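Local coordinates for protein agmatinase (Deinococcus radiodurans, PDB 1WOH) that probably hydrolyses agmatine to putrescine and urea, as a hexameric manganese-dependent enzyme of the arginase (ureohydrolase) family, at residues I12-R17 and F80-D85; R56-R61 and R284-M289; I257-A262 and L297-D302. One frame throughout, in Å; residues are numbered along the deposited sequence.

Interaction 1 (I12-R17 and F80-D85); sequences IPTFAR and FADAGD
In the parallel sheet of the arginase-type α/β fold, 80-85 is one of the two outermost strands within the chain, and Asp82 on it grips the N-terminal loop at Phe15 and Thr14. The backbone N of Phe15 donates to Asp82 OD2 over 2.8 Å with a nearly straight N-H (170°), arriving on the anti side of the carboxylate and a little out of its plane. CG of Asp82 lies anti to the backbone N (chi1 -173°), which swings the carboxylate out from the strand to the loop, where OD2 also rests 3.4 Å from Thr14 CA. Asp82 OD1 accepts from Gly84 N at 2.8 Å, an Asx turn that helps fix the rotation of the carboxylate, while Arg56 adds a salt bridge to OD2. An asparagine here would probably weaken the pairing with Arg56 and, if its amide nitrogen took the place of OD2, leave the Phe15 N-H without an acceptor. Phe15 sends its ring to Val293 and Met294 of helix 284-302, an apolar setting that suits phenylalanine. A water donates to both Phe15 O and Ala81 O, and Ala16 CB lies 4.1 Å from Phe80 CD2.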
ATOM      1  N   ILE A  12     -14.553  20.238   6.650  1.00 20.67           N
ATOM      2  CA  ILE A  12     -15.385  19.217   6.028  1.00 20.64           C
ATOM      3  C   ILE A  12     -15.158  19.288   4.523  1.00 19.90           C
ATOM      4  O   ILE A  12     -15.292  20.348   3.912  1.00 18.37           O
ATOM      5  CB  ILE A  12     -16.879  19.463   6.304  1.00 22.14           C
ATOM      6  CG1 ILE A  12     -17.125  19.566   7.812  1.00 22.90           C
ATOM      7  CG2 ILE A  12     -17.704  18.327   5.709  1.00 23.02           C
ATOM      8  CD1 ILE A  12     -16.742  18.321   8.586  1.00 21.79           C
ATOM      9  N   PRO A  13     -14.817  18.157   3.898  1.00 19.68           N
ATOM     10  CA  PRO A  13     -14.587  18.182   2.454  1.00 19.85           C
ATOM     11  C   PRO A  13     -15.828  18.311   1.568  1.00 19.72           C
ATOM     12  O   PRO A  13     -16.581  17.355   1.394  1.00 22.20           O
ATOM     13  CB  PRO A  13     -13.835  16.876   2.210  1.00 20.66           C
ATOM     14  CG  PRO A  13     -14.432  15.964   3.225  1.00 19.63           C
ATOM     15  CD  PRO A  13     -14.489  16.836   4.464  1.00 20.84           C
ATOM     16  N   THR A  14     -16.043  19.513   1.036  1.00 19.46           N
ATOM     17  CA  THR A  14     -17.139  19.772   0.107  1.00 15.61           C
ATOM     18  C   THR A  14     -16.405  20.238  -1.135  1.00 14.66           C
ATOM     19  O   THR A  14     -15.284  20.746  -1.034  1.00 14.06           O
ATOM     20  CB  THR A  14     -18.114  20.870   0.600  1.00 18.75           C
ATOM     21  OG1 THR A  14     -17.390  22.057   0.947  1.00 18.49           O
ATOM     22  CG2 THR A  14     -18.895  20.374   1.797  1.00 18.65           C
ATOM     23  N   PHE A  15     -16.998  20.058  -2.308  1.00 13.97           N
ATOM     24  CA  PHE A  15     -16.287  20.449  -3.515  1.00 15.53           C
ATOM     25  C   PHE A  15     -15.943  21.934  -3.531  1.00 17.06           C
ATOM     26  O   PHE A  15     -16.825  22.783  -3.415  1.00 16.97           O
ATOM     27  CB  PHE A  15     -17.079  20.087  -4.770  1.00 15.40           C
ATOM     28  CG  PHE A  15     -16.226  20.027  -6.000  1.00 16.09           C
ATOM     29  CD1 PHE A  15     -15.274  19.021  -6.144  1.00 17.54           C
ATOM     30  CD2 PHE A  15     -16.314  21.016  -6.978  1.00 17.67           C
ATOM     31  CE1 PHE A  15     -14.412  19.003  -7.241  1.00 18.28           C
ATOM     32  CE2 PHE A  15     -15.463  21.012  -8.076  1.00 17.37           C
ATOM     33  CZ  PHE A  15     -14.504  20.004  -8.210  1.00 19.84           C
ATOM     34  N   ALA A  16     -14.651  22.226  -3.665  1.00 17.71           N
ATOM     35  CA  ALA A  16     -14.148  23.597  -3.697  1.00 17.83           C
ATOM     36  C   ALA A  16     -14.492  24.332  -2.404  1.00 18.09           C
ATOM     37  O   ALA A  16     -14.543  25.565  -2.367  1.00 17.48           O
ATOM     38  CB  ALA A  16     -14.732  24.330  -4.896  1.00 16.85           C
ATOM     39  N   ARG A  17     -14.718  23.559  -1.345  1.00 17.57           N
ATOM     40  CA  ARG A  17     -15.077  24.095  -0.034  1.00 18.93           C
ATOM     41  C   ARG A  17     -16.348  24.947  -0.123  1.00 20.40           C
ATOM     42  O   ARG A  17     -16.542  25.894   0.639  1.00 20.48           O
ATOM     43  CB  ARG A  17     -13.909  24.909   0.545  1.00 21.29           C
ATOM     44  CG  ARG A  17     -13.747  24.762   2.056  1.00 22.42           C
ATOM     45  CD  ARG A  17     -12.600  25.604   2.614  1.00 22.86           C
ATOM     46  NE  ARG A  17     -11.297  24.931   2.637  1.00 19.45           N
ATOM     47  CZ  ARG A  17     -11.012  23.870   3.387  1.00 19.30           C
ATOM     48  NH1 ARG A  17     -11.938  23.338   4.175  1.00 22.21           N
ATOM     49  NH2 ARG A  17      -9.787  23.364   3.385  1.00 18.22           N
ATOM     50  N   PHE A  80     -20.192  28.946  -5.883  1.00 16.62           N
ATOM     51  CA  PHE A  80     -20.203  27.481  -5.895  1.00 16.65           C
ATOM     52  C   PHE A  80     -21.130  26.904  -4.826  1.00 16.50           C
ATOM     53  O   PHE A  80     -21.424  27.547  -3.819  1.00 18.16           O
ATOM     54  CB  PHE A  80     -18.794  26.927  -5.632  1.00 13.92           C
ATOM     55  CG  PHE A  80     -17.869  27.010  -6.809  1.00 15.41           C
ATOM     56  CD1 PHE A  80     -17.383  28.235  -7.253  1.00 15.69           C
ATOM     57  CD2 PHE A  80     -17.482  25.851  -7.474  1.00 14.02           C
ATOM     58  CE1 PHE A  80     -16.519  28.304  -8.349  1.00 14.60           C
ATOM     59  CE2 PHE A  80     -16.618  25.902  -8.572  1.00 15.08           C
ATOM     60  CZ  PHE A  80     -16.136  27.131  -9.012  1.00 15.17           C
ATOM     61  N   ALA A  81     -21.579  25.676  -5.050  1.00 14.97           N
ATOM     62  CA  ALA A  81     -22.432  24.979  -4.099  1.00 15.27           C
ATOM     63  C   ALA A  81     -22.170  23.480  -4.263  1.00 15.65           C
ATOM     64  O   ALA A  81     -21.802  23.030  -5.342  1.00 16.89           O
ATOM     65  CB  ALA A  81     -23.903  25.287  -4.370  1.00 17.42           C
ATOM     66  N   ASP A  82     -22.346  22.718  -3.191  1.00 16.31           N
ATOM     67  CA  ASP A  82     -22.159  21.269  -3.257  1.00 16.12           C
ATOM     68  C   ASP A  82     -23.507  20.666  -2.882  1.00 16.01           C
ATOM     69  O   ASP A  82     -23.916  20.738  -1.724  1.00 18.39           O
ATOM     70  CB  ASP A  82     -21.083  20.808  -2.261  1.00 15.87           C
ATOM     71  CG  ASP A  82     -20.737  19.337  -2.421  1.00 15.04           C
ATOM     72  OD1 ASP A  82     -21.635  18.564  -2.814  1.00 14.47           O
ATOM     73  OD2 ASP A  82     -19.579  18.950  -2.149  1.00 14.59           O
ATOM     74  N   ALA A  83     -24.203  20.086  -3.858  1.00 15.80           N
ATOM     75  CA  ALA A  83     -25.519  19.498  -3.606  1.00 16.51           C
ATOM     76  C   ALA A  83     -25.444  18.094  -3.011  1.00 16.63           C
ATOM     77  O   ALA A  83     -26.457  17.395  -2.921  1.00 18.50           O
ATOM     78  CB  ALA A  83     -26.336  19.476  -4.890  1.00 15.52           C
ATOM     79  N   GLY A  84     -24.248  17.687  -2.602  1.00 15.66           N
ATOM     80  CA  GLY A  84     -24.084  16.370  -2.012  1.00 16.85           C
ATOM     81  C   GLY A  84     -24.116  15.258  -3.042  1.00 14.86           C
ATOM     82  O   GLY A  84     -23.785  15.475  -4.210  1.00 12.64           O
ATOM     83  N   ASP A  85     -24.516  14.065  -2.608  1.00 14.96           N
ATOM     84  CA  ASP A  85     -24.583  12.907  -3.496  1.00 15.33           C
ATOM     85  C   ASP A  85     -25.999  12.408  -3.709  1.00 14.56           C
ATOM     86  O   ASP A  85     -26.867  12.567  -2.846  1.00 13.79           O
ATOM     87  CB  ASP A  85     -23.795  11.720  -2.929  1.00 14.78           C
ATOM     88  CG  ASP A  85     -22.301  11.951  -2.889  1.00 16.56           C
ATOM     89  OD1 ASP A  85     -21.801  12.890  -3.542  1.00 18.57           O
ATOM     90  OD2 ASP A  85     -21.619  11.160  -2.202  1.00 17.58           O
TER
HETATM   91  O   HOH W   1     -18.739  22.993  -5.536  1.00 25.00           O

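Interaction 2 (R56-R61 and R284-M289); sequences REASLR and RSELLM
Leu287 carries CG anti to its carbonyl carbon (chi1 -76°), and chi2 (170°) sets CD1 anti to CA and leaves the other branch, CD2, to meet Ala58 CB at 3.8 Å. Glu286 takes the less common setting, CG between the backbone N and the carbonyl carbon: its CB already lies beside the Ala58 methyl, and chi1 of 54° puts CG beside it too. Ala58, on helix 51-59, thus presses against the backbone of helix 284-302: its CB sits 3.2 Å from Glu286 O and 3.8 Å from Leu287 CA. Such closeness, with the two CA atoms of Ala58 and Leu287 4.9 Å apart, suits alanine, whose single methyl fills the narrow gap between the helices. At the edge, Arg61 CG meets Leu287 CD2 obliquely at 4.0 Å, before the bent chain turns its guanidinium away to Ser243 of a neighbouring subunit, a weak hydrogen bond. Leu287 itself packs on Arg45 of that subunit. Water joins the two backbones where no direct hydrogen bond does, donating to Ala58 O at 2.9 Å and to Leu287 O at 3.1 Å. The contact therefore relies on close van der Waals fit, with one shared water serving both carbonyl groups.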
ATOM      1  N   ARG A  56     -13.640  15.648  -3.728  1.00 11.39           N
ATOM      2  CA  ARG A  56     -13.950  16.764  -2.838  1.00 11.88           C
ATOM      3  C   ARG A  56     -12.723  17.045  -1.975  1.00 13.58           C
ATOM      4  O   ARG A  56     -12.272  18.187  -1.861  1.00 13.26           O
ATOM      5  CB  ARG A  56     -15.152  16.432  -1.946  1.00 12.02           C
ATOM      6  CG  ARG A  56     -16.478  16.327  -2.698  1.00 13.09           C
ATOM      7  CD  ARG A  56     -17.644  16.080  -1.746  1.00 13.24           C
ATOM      8  NE  ARG A  56     -18.930  16.304  -2.403  1.00 12.94           N
ATOM      9  CZ  ARG A  56     -19.720  15.348  -2.880  1.00 15.61           C
ATOM     10  NH1 ARG A  56     -19.374  14.063  -2.779  1.00 14.84           N
ATOM     11  NH2 ARG A  56     -20.870  15.677  -3.460  1.00 16.99           N
ATOM     12  N   GLU A  57     -12.178  15.997  -1.369  1.00 12.70           N
ATOM     13  CA  GLU A  57     -10.992  16.156  -0.538  1.00 12.99           C
ATOM     14  C   GLU A  57      -9.876  16.809  -1.351  1.00 13.67           C
ATOM     15  O   GLU A  57      -9.239  17.763  -0.897  1.00 13.99           O
ATOM     16  CB  GLU A  57     -10.528  14.790  -0.017  1.00 15.30           C
ATOM     17  CG  GLU A  57     -11.555  14.089   0.859  1.00 19.64           C
ATOM     18  CD  GLU A  57     -11.171  12.656   1.201  1.00 23.94           C
ATOM     19  OE1 GLU A  57     -11.934  12.001   1.937  1.00 27.36           O
ATOM     20  OE2 GLU A  57     -10.114  12.181   0.736  1.00 28.34           O
ATOM     21  N   ALA A  58      -9.650  16.312  -2.564  1.00 11.23           N
ATOM     22  CA  ALA A  58      -8.592  16.863  -3.408  1.00 12.23           C
ATOM     23  C   ALA A  58      -8.864  18.297  -3.870  1.00 12.67           C
ATOM     24  O   ALA A  58      -7.926  19.054  -4.129  1.00 13.72           O
ATOM     25  CB  ALA A  58      -8.369  15.962  -4.622  1.00 13.10           C
ATOM     26  N   SER A  59     -10.134  18.670  -3.974  1.00 11.60           N
ATOM     27  CA  SER A  59     -10.478  20.015  -4.427  1.00 14.28           C
ATOM     28  C   SER A  59     -10.107  21.086  -3.407  1.00 16.43           C
ATOM     29  O   SER A  59     -10.067  22.273  -3.741  1.00 16.09           O
ATOM     30  CB  SER A  59     -11.969  20.117  -4.751  1.00 11.46           C
ATOM     31  OG  SER A  59     -12.756  20.122  -3.578  1.00 14.77           O
ATOM     32  N   LEU A  60      -9.837  20.673  -2.171  1.00 15.42           N
ATOM     33  CA  LEU A  60      -9.455  21.636  -1.146  1.00 17.84           C
ATOM     34  C   LEU A  60      -8.065  22.185  -1.461  1.00 19.58           C
ATOM     35  O   LEU A  60      -7.627  23.169  -0.870  1.00 20.12           O
ATOM     36  CB  LEU A  60      -9.488  20.993   0.246  1.00 16.79           C
ATOM     37  CG  LEU A  60     -10.870  20.462   0.659  1.00 16.24           C
ATOM     38  CD1 LEU A  60     -10.847  20.040   2.122  1.00 17.51           C
ATOM     39  CD2 LEU A  60     -11.923  21.536   0.436  1.00 17.82           C
ATOM     40  N   ARG A  61      -7.379  21.545  -2.403  1.00 21.54           N
ATOM     41  CA  ARG A  61      -6.063  21.992  -2.840  1.00 23.16           C
ATOM     42  C   ARG A  61      -6.250  22.948  -4.015  1.00 23.19           C
ATOM     43  O   ARG A  61      -5.277  23.486  -4.547  1.00 24.27           O
ATOM     44  CB  ARG A  61      -5.211  20.801  -3.289  1.00 27.35           C
ATOM     45  CG  ARG A  61      -4.457  20.104  -2.174  1.00 32.07           C
ATOM     46  CD  ARG A  61      -3.092  20.736  -1.957  1.00 39.99           C
ATOM     47  NE  ARG A  61      -3.181  22.171  -1.716  1.00 47.57           N
ATOM     48  CZ  ARG A  61      -2.143  22.952  -1.430  1.00 50.62           C
ATOM     49  NH1 ARG A  61      -0.923  22.435  -1.345  1.00 51.87           N
ATOM     50  NH2 ARG A  61      -2.325  24.250  -1.226  1.00 52.48           N
ATOM     51  N   ARG A 284      -2.019  11.174  -6.527  1.00 11.44           N
ATOM     52  CA  ARG A 284      -1.923  12.183  -7.584  1.00 10.37           C
ATOM     53  C   ARG A 284      -3.109  12.154  -8.545  1.00 11.04           C
ATOM     54  O   ARG A 284      -3.456  13.177  -9.137  1.00 10.62           O
ATOM     55  CB  ARG A 284      -0.620  12.037  -8.376  1.00  9.11           C
ATOM     56  CG  ARG A 284      -0.520  10.834  -9.314  1.00 11.11           C
ATOM     57  CD  ARG A 284       0.801  10.952 -10.075  1.00 10.38           C
ATOM     58  NE  ARG A 284       1.069   9.847 -10.987  1.00  9.87           N
ATOM     59  CZ  ARG A 284       1.370   8.608 -10.609  1.00  7.95           C
ATOM     60  NH1 ARG A 284       1.433   8.292  -9.321  1.00  8.66           N
ATOM     61  NH2 ARG A 284       1.653   7.696 -11.523  1.00  9.39           N
ATOM     62  N   SER A 285      -3.737  10.992  -8.699  1.00  8.86           N
ATOM     63  CA  SER A 285      -4.886  10.909  -9.603  1.00  7.63           C
ATOM     64  C   SER A 285      -6.030  11.836  -9.193  1.00  8.29           C
ATOM     65  O   SER A 285      -6.537  12.603 -10.022  1.00  9.47           O
ATOM     66  CB  SER A 285      -5.402   9.465  -9.700  1.00  8.78           C
ATOM     67  OG  SER A 285      -4.436   8.626 -10.301  1.00  7.96           O
ATOM     68  N   GLU A 286      -6.453  11.780  -7.930  1.00  7.83           N
ATOM     69  CA  GLU A 286      -7.552  12.645  -7.510  1.00  9.90           C
ATOM     70  C   GLU A 286      -7.125  14.103  -7.416  1.00 10.85           C
ATOM     71  O   GLU A 286      -7.921  15.009  -7.677  1.00 10.38           O
ATOM     72  CB  GLU A 286      -8.158  12.187  -6.172  1.00 11.69           C
ATOM     73  CG  GLU A 286      -7.186  12.021  -5.018  1.00 16.56           C
ATOM     74  CD  GLU A 286      -6.774  10.572  -4.821  1.00 20.77           C
ATOM     75  OE1 GLU A 286      -6.769  10.117  -3.659  1.00 21.20           O
ATOM     76  OE2 GLU A 286      -6.451   9.892  -5.825  1.00 22.22           O
ATOM     77  N   LEU A 287      -5.869  14.336  -7.051  1.00 10.03           N
ATOM     78  CA  LEU A 287      -5.375  15.704  -6.955  1.00 11.02           C
ATOM     79  C   LEU A 287      -5.390  16.370  -8.325  1.00 10.40           C
ATOM     80  O   LEU A 287      -5.916  17.477  -8.478  1.00 10.92           O
ATOM     81  CB  LEU A 287      -3.965  15.712  -6.359  1.00 12.19           C
ATOM     82  CG  LEU A 287      -3.979  15.478  -4.842  1.00 10.98           C
ATOM     83  CD1 LEU A 287      -2.571  15.244  -4.315  1.00 10.46           C
ATOM     84  CD2 LEU A 287      -4.617  16.693  -4.166  1.00 13.50           C
ATOM     85  N   LEU A 288      -4.836  15.686  -9.323  1.00  8.68           N
ATOM     86  CA  LEU A 288      -4.801  16.211 -10.674  1.00  9.08           C
ATOM     87  C   LEU A 288      -6.175  16.337 -11.311  1.00 10.02           C
ATOM     88  O   LEU A 288      -6.441  17.308 -12.017  1.00 11.07           O
ATOM     89  CB  LEU A 288      -3.912  15.346 -11.568  1.00 10.01           C
ATOM     90  CG  LEU A 288      -2.455  15.813 -11.659  1.00 12.01           C
ATOM     91  CD1 LEU A 288      -1.849  15.885 -10.264  1.00 13.03           C
ATOM     92  CD2 LEU A 288      -1.666  14.874 -12.559  1.00 11.70           C
ATOM     93  N   MET A 289      -7.051  15.365 -11.075  1.00  7.58           N
ATOM     94  CA  MET A 289      -8.384  15.432 -11.667  1.00  9.19           C
ATOM     95  C   MET A 289      -9.287  16.485 -11.028  1.00 10.48           C
ATOM     96  O   MET A 289     -10.180  17.024 -11.686  1.00 11.62           O
ATOM     97  CB  MET A 289      -9.043  14.056 -11.645  1.00 10.75           C
ATOM     98  CG  MET A 289      -8.398  13.067 -12.612  1.00 12.39           C
ATOM     99  SD  MET A 289      -8.435  13.541 -14.384  1.00 10.05           S
ATOM    100  CE  MET A 289      -9.723  14.776 -14.410  1.00 23.00           C
TER
HETATM  101  O   HOH W   2      -6.509  19.772  -6.558  1.00 17.94           O

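Interaction 3 (I257-A262 and L297-D302); sequences ILAAAA and LCEVFD
Glu299 lies along the flank of helix 251-264, and its side chain can be traced atom by atom over two alanines. Glu299 CB starts 4.2 Å from Ala262 CB. Glu299 CG, placed anti to the carbonyl carbon (chi1 -64°), reaches Ala259, 3.8 Å from its CB and 4.1 Å from its CA. A bend at chi2 (-65°) then keeps the chain alongside the helix, where Glu299 CD also comes within 3.8 Å of Ala259 CB and Glu299 OE1 stands 3.9 Å from that same carbon. The other oxygen, OE2, forms a salt bridge with Arg74 on strand 73-74. Glutamate suits this partly exposed place because its methylenes can pack on a small residue while the carboxylate finds a charged partner at the end.

One turn further along helix 251-264, the methyl of Ala262 faces the other helix and fits beside Val300. Ala262 CB meets Val300 CG2 at 4.0 Å and approaches the backbone N of Val300 equally closely. The branched valine supplies an apolar surface there, and alanine leaves room for the backbones to draw together. No hydrogen bond joins the segments directly; water bridges them, donating to Ala262 O and to Val300 O. On another side of helix 251-264, Leu258 and Ala261 pack on Phe226 of strand 223-229, so this helix rests on the sheet with one side and on helix 284-302 with another.

The axes of segments 257-262 and 297-302 approach to 8.7 Å and run in nearly the same direction, 18° apart. Close, almost parallel neighbours with small residues on one side of the interface are characteristic of helices laid side by side against a parallel sheet, here two C-terminal helices of the arginase-type α/β fold.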
ATOM      1  N   ILE A 257      -7.704  20.634 -25.002  1.00 14.19           N
ATOM      2  CA  ILE A 257      -8.910  20.217 -25.715  1.00 13.40           C
ATOM      3  C   ILE A 257     -10.140  20.826 -25.048  1.00 13.03           C
ATOM      4  O   ILE A 257     -10.993  21.424 -25.717  1.00 12.16           O
ATOM      5  CB  ILE A 257      -9.041  18.673 -25.725  1.00 11.41           C
ATOM      6  CG1 ILE A 257      -7.939  18.073 -26.596  1.00 14.28           C
ATOM      7  CG2 ILE A 257     -10.415  18.254 -26.274  1.00 11.78           C
ATOM      8  CD1 ILE A 257      -7.791  16.584 -26.451  1.00 12.86           C
ATOM      9  N   LEU A 258     -10.233  20.682 -23.728  1.00 11.47           N
ATOM     10  CA  LEU A 258     -11.369  21.236 -23.004  1.00 11.95           C
ATOM     11  C   LEU A 258     -11.399  22.764 -23.103  1.00 13.00           C
ATOM     12  O   LEU A 258     -12.456  23.360 -23.297  1.00 13.29           O
ATOM     13  CB  LEU A 258     -11.320  20.817 -21.533  1.00 11.57           C
ATOM     14  CG  LEU A 258     -11.439  19.297 -21.311  1.00 10.54           C
ATOM     15  CD1 LEU A 258     -11.070  18.943 -19.871  1.00  9.59           C
ATOM     16  CD2 LEU A 258     -12.857  18.834 -21.643  1.00 10.08           C
ATOM     17  N   ALA A 259     -10.236  23.391 -22.968  1.00 12.41           N
ATOM     18  CA  ALA A 259     -10.160  24.846 -23.032  1.00 13.51           C
ATOM     19  C   ALA A 259     -10.649  25.356 -24.384  1.00 13.62           C
ATOM     20  O   ALA A 259     -11.399  26.336 -24.455  1.00 16.19           O
ATOM     21  CB  ALA A 259      -8.726  25.304 -22.778  1.00 14.49           C
ATOM     22  N   ALA A 260     -10.231  24.687 -25.452  1.00 13.67           N
ATOM     23  CA  ALA A 260     -10.622  25.080 -26.801  1.00 14.58           C
ATOM     24  C   ALA A 260     -12.132  24.997 -26.970  1.00 15.48           C
ATOM     25  O   ALA A 260     -12.765  25.910 -27.513  1.00 15.15           O
ATOM     26  CB  ALA A 260      -9.929  24.193 -27.823  1.00 13.89           C
ATOM     27  N   ALA A 261     -12.714  23.900 -26.501  1.00 14.39           N
ATOM     28  CA  ALA A 261     -14.152  23.717 -26.614  1.00 13.89           C
ATOM     29  C   ALA A 261     -14.909  24.733 -25.761  1.00 13.82           C
ATOM     30  O   ALA A 261     -15.939  25.251 -26.182  1.00 15.82           O
ATOM     31  CB  ALA A 261     -14.530  22.292 -26.205  1.00 14.48           C
ATOM     32  N   ALA A 262     -14.389  25.031 -24.573  1.00 13.38           N
ATOM     33  CA  ALA A 262     -15.035  25.968 -23.657  1.00 13.33           C
ATOM     34  C   ALA A 262     -15.049  27.401 -24.191  1.00 17.45           C
ATOM     35  O   ALA A 262     -15.939  28.189 -23.863  1.00 16.10           O
ATOM     36  CB  ALA A 262     -14.331  25.935 -22.303  1.00 15.72           C
ATOM     37  N   LEU A 297     -13.402  24.867 -15.333  1.00 13.70           N
ATOM     38  CA  LEU A 297     -14.384  25.886 -14.981  1.00 15.00           C
ATOM     39  C   LEU A 297     -13.804  27.291 -15.178  1.00 15.57           C
ATOM     40  O   LEU A 297     -14.529  28.220 -15.544  1.00 15.49           O
ATOM     41  CB  LEU A 297     -14.850  25.699 -13.538  1.00 13.98           C
ATOM     42  CG  LEU A 297     -15.687  24.439 -13.287  1.00 15.23           C
ATOM     43  CD1 LEU A 297     -15.902  24.245 -11.795  1.00 13.73           C
ATOM     44  CD2 LEU A 297     -17.021  24.553 -14.010  1.00 14.93           C
ATOM     45  N   CYS A 298     -12.506  27.452 -14.935  1.00 15.70           N
ATOM     46  CA  CYS A 298     -11.875  28.759 -15.131  1.00 16.04           C
ATOM     47  C   CYS A 298     -12.043  29.129 -16.592  1.00 16.50           C
ATOM     48  O   CYS A 298     -12.416  30.254 -16.923  1.00 17.81           O
ATOM     49  CB  CYS A 298     -10.379  28.712 -14.824  1.00 16.63           C
ATOM     50  SG  CYS A 298      -9.941  28.727 -13.097  1.00 17.73           S
ATOM     51  N   GLU A 299     -11.748  28.167 -17.462  1.00 15.49           N
ATOM     52  CA  GLU A 299     -11.859  28.370 -18.896  1.00 15.39           C
ATOM     53  C   GLU A 299     -13.308  28.637 -19.276  1.00 16.84           C
ATOM     54  O   GLU A 299     -13.593  29.549 -20.047  1.00 18.86           O
ATOM     55  CB  GLU A 299     -11.345  27.140 -19.651  1.00 16.41           C
ATOM     56  CG  GLU A 299      -9.855  26.838 -19.472  1.00 15.79           C
ATOM     57  CD  GLU A 299      -8.953  27.923 -20.040  1.00 17.79           C
ATOM     58  OE1 GLU A 299      -9.411  28.676 -20.924  1.00 18.31           O
ATOM     59  OE2 GLU A 299      -7.778  28.013 -19.615  1.00 19.85           O
ATOM     60  N   VAL A 300     -14.231  27.844 -18.735  1.00 14.88           N
ATOM     61  CA  VAL A 300     -15.644  28.031 -19.053  1.00 15.63           C
ATOM     62  C   VAL A 300     -16.113  29.455 -18.735  1.00 17.80           C
ATOM     63  O   VAL A 300     -16.633  30.152 -19.604  1.00 15.71           O
ATOM     64  CB  VAL A 300     -16.534  27.024 -18.285  1.00 18.26           C
ATOM     65  CG1 VAL A 300     -18.003  27.413 -18.405  1.00 17.86           C
ATOM     66  CG2 VAL A 300     -16.329  25.623 -18.850  1.00 14.02           C
ATOM     67  N   PHE A 301     -15.909  29.898 -17.500  1.00 18.06           N
ATOM     68  CA  PHE A 301     -16.367  31.228 -17.130  1.00 19.97           C
ATOM     69  C   PHE A 301     -15.570  32.389 -17.715  1.00 21.66           C
ATOM     70  O   PHE A 301     -15.945  33.545 -17.539  1.00 22.62           O
ATOM     71  CB  PHE A 301     -16.473  31.347 -15.610  1.00 18.17           C
ATOM     72  CG  PHE A 301     -17.668  30.639 -15.045  1.00 18.32           C
ATOM     73  CD1 PHE A 301     -17.640  29.268 -14.820  1.00 17.19           C
ATOM     74  CD2 PHE A 301     -18.853  31.330 -14.809  1.00 18.65           C
ATOM     75  CE1 PHE A 301     -18.772  28.593 -14.372  1.00 18.03           C
ATOM     76  CE2 PHE A 301     -19.994  30.668 -14.360  1.00 19.79           C
ATOM     77  CZ  PHE A 301     -19.955  29.293 -14.141  1.00 18.33           C
ATOM     78  N   ASP A 302     -14.491  32.085 -18.426  1.00 23.47           N
ATOM     79  CA  ASP A 302     -13.691  33.131 -19.057  1.00 26.98           C
ATOM     80  C   ASP A 302     -14.241  33.443 -20.444  1.00 29.90           C
ATOM     81  O   ASP A 302     -13.995  34.520 -20.991  1.00 29.56           O
ATOM     82  CB  ASP A 302     -12.232  32.693 -19.189  1.00 29.77           C
ATOM     83  CG  ASP A 302     -11.316  33.410 -18.218  1.00 31.14           C
ATOM     84  OD1 ASP A 302     -10.093  33.177 -18.279  1.00 33.94           O
ATOM     85  OD2 ASP A 302     -11.815  34.206 -17.396  1.00 33.91           O
TER
HETATM   86  O   HOH W   3     -17.761  28.761 -21.904  1.00 28.48           O

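From the N terminus, interaction 1 closes the first long excursion of the chain, joining the segment that precedes strand 31-36 to strand 80-85. Helix 51-59 lies inside that excursion, and interaction 2 carries it on to helix 284-302, so interactions 1 and 2 cross along the chain. They also touch in space: Arg56 reaches back to Asp82 and Asp85. Interaction 3 opens after interaction 1 has closed; it begins within the span of interaction 2 but ends beyond it, so these two cross as well. Helix 284-302 serves both, near its start and near its end, and Leu297 meets Phe80. Together they tie the N-terminal loop, the edge strand and three helices.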